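Local coordinates for protein phosphoribosylaminoimidazole-succinocarboxamide synthase (Pyrococcus horikoshii, PDB 3U54) that catalyses the ATP-dependent joining of L-aspartate to carboxyaminoimidazole ribonucleotide, yielding SAICAR in the de novo purine biosynthesis pathway, at residues K66-G71 / L78-L83. Numbering follows the deposited sequence.
Sequences KTHFIG and LIVEKL. With CD (cadmium ion), chain I.
I70 and G71 together sit opposite the single residue I79 in an antiparallel beta hairpin, a classic beta bulge. Two backbone donors converge on one acceptor: I79 O receives I70 N at 2.8 Å, lying in the carbonyl plane, and G71 N at 3.2 Å, tilted from that plane. The return bond from I79 N to G71 O is shorter and nearly straight (2.7 Å, 169°). On the other side of the bulge F69 and V80 form a non-hydrogen-bonded pair, and beyond them E81 N donates to H68 O at 2.7 Å. The register therefore shifts by one residue between F69 and G71; strand 69-72 is one of the two outermost strands of its four-stranded sheet within the chain.

V80 CG1 sits over the centre of the H68 imidazole, 9° off the ring normal, a CH-pi contact in which the two side chains run side by side. With chi1 at 70°, H68 CG lies between its backbone N and carbonyl carbon, which brings the ring alongside V80; F57 of helix 45-62 also meets this ring. F69, on the same face as V80, crosses L78 at about a right angle, CD1 meeting CD1 at 4.0 Å, and V54 of that helix touches both. I70 reaches across to the partner strand, where its CD1 lies against the backbone N of E81 and 3.6 Å from E81 CB, while its CB packs against I79 CG2.

The carboxylate of E81 binds a cadmium ion through OE2 at 2.5 Å. Its CG and the extended chain beyond pass H68 CA. The other oxygen, OE1, comes within 3.1 Å of T67 O, a contact between two acceptors and not a hydrogen bond.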
loop_
_atom_site.group_PDB
_atom_site.type_symbol
_atom_site.label_atom_id
_atom_site.label_comp_id
_atom_site.label_asym_id
_atom_site.label_seq_id
_atom_site.Cartn_x
_atom_site.Cartn_y
_atom_site.Cartn_z
ATOM N N LYS A 66 -21.625 -0.641 -12.008
ATOM C CA LYS A 66 -21.659 -0.472 -13.452
ATOM C C LYS A 66 -21.951 -1.809 -14.142
ATOM O O LYS A 66 -21.216 -2.768 -13.972
ATOM C CB LYS A 66 -20.332 0.124 -13.926
ATOM N N THR A 67 -23.037 -1.870 -14.913
ATOM C CA THR A 67 -23.467 -3.118 -15.566
ATOM C C THR A 67 -23.665 -2.901 -17.067
ATOM O O THR A 67 -23.787 -1.758 -17.508
ATOM C CB THR A 67 -24.758 -3.710 -14.947
ATOM O OG1 THR A 67 -25.921 -3.045 -15.452
ATOM C CG2 THR A 67 -24.733 -3.617 -13.416
ATOM N N HIS A 68 -23.683 -3.987 -17.848
ATOM C CA HIS A 68 -23.783 -3.862 -19.286
ATOM C C HIS A 68 -25.192 -3.548 -19.760
ATOM O O HIS A 68 -25.389 -3.185 -20.914
ATOM C CB HIS A 68 -23.184 -5.078 -20.009
ATOM C CG HIS A 68 -23.970 -6.345 -19.865
ATOM N ND1 HIS A 68 -23.805 -7.414 -20.722
ATOM C CD2 HIS A 68 -24.927 -6.721 -18.977
ATOM C CE1 HIS A 68 -24.606 -8.400 -20.354
ATOM N NE2 HIS A 68 -25.293 -8.007 -19.296
ATOM N N PHE A 69 -26.155 -3.644 -18.845
ATOM C CA PHE A 69 -27.568 -3.419 -19.133
ATOM C C PHE A 69 -27.853 -2.010 -19.676
ATOM O O PHE A 69 -27.511 -1.021 -19.049
ATOM C CB PHE A 69 -28.397 -3.710 -17.860
ATOM C CG PHE A 69 -29.873 -3.431 -18.011
ATOM C CD1 PHE A 69 -30.681 -4.275 -18.783
ATOM C CD2 PHE A 69 -30.447 -2.315 -17.402
ATOM C CE1 PHE A 69 -32.046 -4.021 -18.952
ATOM C CE2 PHE A 69 -31.826 -2.045 -17.558
ATOM C CZ PHE A 69 -32.626 -2.907 -18.340
ATOM N N ILE A 70 -28.472 -1.929 -20.856
ATOM C CA ILE A 70 -28.865 -0.639 -21.434
ATOM C C ILE A 70 -30.374 -0.454 -21.392
ATOM O O ILE A 70 -30.850 0.516 -20.818
ATOM C CB ILE A 70 -28.345 -0.446 -22.879
ATOM C CG1 ILE A 70 -26.823 -0.654 -22.940
ATOM C CG2 ILE A 70 -28.734 0.952 -23.421
ATOM C CD1 ILE A 70 -26.220 -0.466 -24.329
ATOM N N GLY A 71 -31.108 -1.385 -22.008
ATOM C CA GLY A 71 -32.572 -1.403 -21.972
ATOM C C GLY A 71 -33.200 -2.761 -22.246
ATOM O O GLY A 71 -32.497 -3.746 -22.514
ATOM N N LEU A 78 -32.698 -8.427 -23.954
ATOM C CA LEU A 78 -32.065 -7.268 -23.327
ATOM C C LEU A 78 -31.117 -6.555 -24.294
ATOM O O LEU A 78 -30.473 -7.182 -25.123
ATOM C CB LEU A 78 -31.306 -7.685 -22.065
ATOM C CG LEU A 78 -32.031 -8.464 -20.969
ATOM C CD1 LEU A 78 -31.315 -8.161 -19.694
ATOM C CD2 LEU A 78 -33.515 -8.099 -20.832
ATOM N N ILE A 79 -31.046 -5.237 -24.193
ATOM C CA ILE A 79 -30.069 -4.491 -24.942
ATOM C C ILE A 79 -28.907 -4.228 -24.006
ATOM O O ILE A 79 -29.077 -3.665 -22.937
ATOM C CB ILE A 79 -30.633 -3.167 -25.511
ATOM C CG1 ILE A 79 -31.833 -3.454 -26.427
ATOM C CG2 ILE A 79 -29.520 -2.409 -26.264
ATOM C CD1 ILE A 79 -32.832 -2.317 -26.540
ATOM N N VAL A 80 -27.721 -4.638 -24.431
ATOM C CA VAL A 80 -26.564 -4.664 -23.566
ATOM C C VAL A 80 -25.367 -4.035 -24.258
ATOM O O VAL A 80 -25.128 -4.232 -25.445
ATOM C CB VAL A 80 -26.223 -6.108 -23.098
ATOM C CG1 VAL A 80 -27.293 -6.629 -22.155
ATOM C CG2 VAL A 80 -26.069 -7.046 -24.282
ATOM N N GLU A 81 -24.606 -3.265 -23.499
ATOM C CA GLU A 81 -23.456 -2.583 -24.042
ATOM C C GLU A 81 -22.373 -3.581 -24.412
ATOM O O GLU A 81 -22.252 -4.629 -23.783
ATOM C CB GLU A 81 -22.972 -1.521 -23.059
ATOM C CG GLU A 81 -21.968 -1.983 -22.068
ATOM C CD GLU A 81 -21.654 -0.906 -21.097
ATOM O OE1 GLU A 81 -22.103 -1.003 -19.943
ATOM O OE2 GLU A 81 -21.003 0.061 -21.499
ATOM N N LYS A 82 -21.612 -3.271 -25.452
ATOM C CA LYS A 82 -20.590 -4.188 -25.920
ATOM C C LYS A 82 -19.300 -4.025 -25.128
ATOM O O LYS A 82 -18.876 -2.907 -24.819
ATOM C CB LYS A 82 -20.328 -4.025 -27.414
ATOM C CG LYS A 82 -19.539 -5.164 -28.029
ATOM C CD LYS A 82 -19.272 -4.904 -29.504
ATOM C CE LYS A 82 -18.276 -5.913 -30.048
ATOM N NZ LYS A 82 -18.211 -5.904 -31.544
ATOM N N LEU A 83 -18.681 -5.166 -24.837
ATOM C CA LEU A 83 -17.580 -5.254 -23.894
ATOM C C LEU A 83 -16.434 -6.059 -24.451
ATOM O O LEU A 83 -16.647 -6.950 -25.303
ATOM C CB LEU A 83 -18.068 -5.940 -22.617
ATOM C CG LEU A 83 -18.463 -5.135 -21.382
ATOM C CD1 LEU A 83 -19.049 -3.794 -21.661
ATOM C CD2 LEU A 83 -19.354 -5.960 -20.492
HETATM CD CD CD I . -20.073 1.745 -19.857
#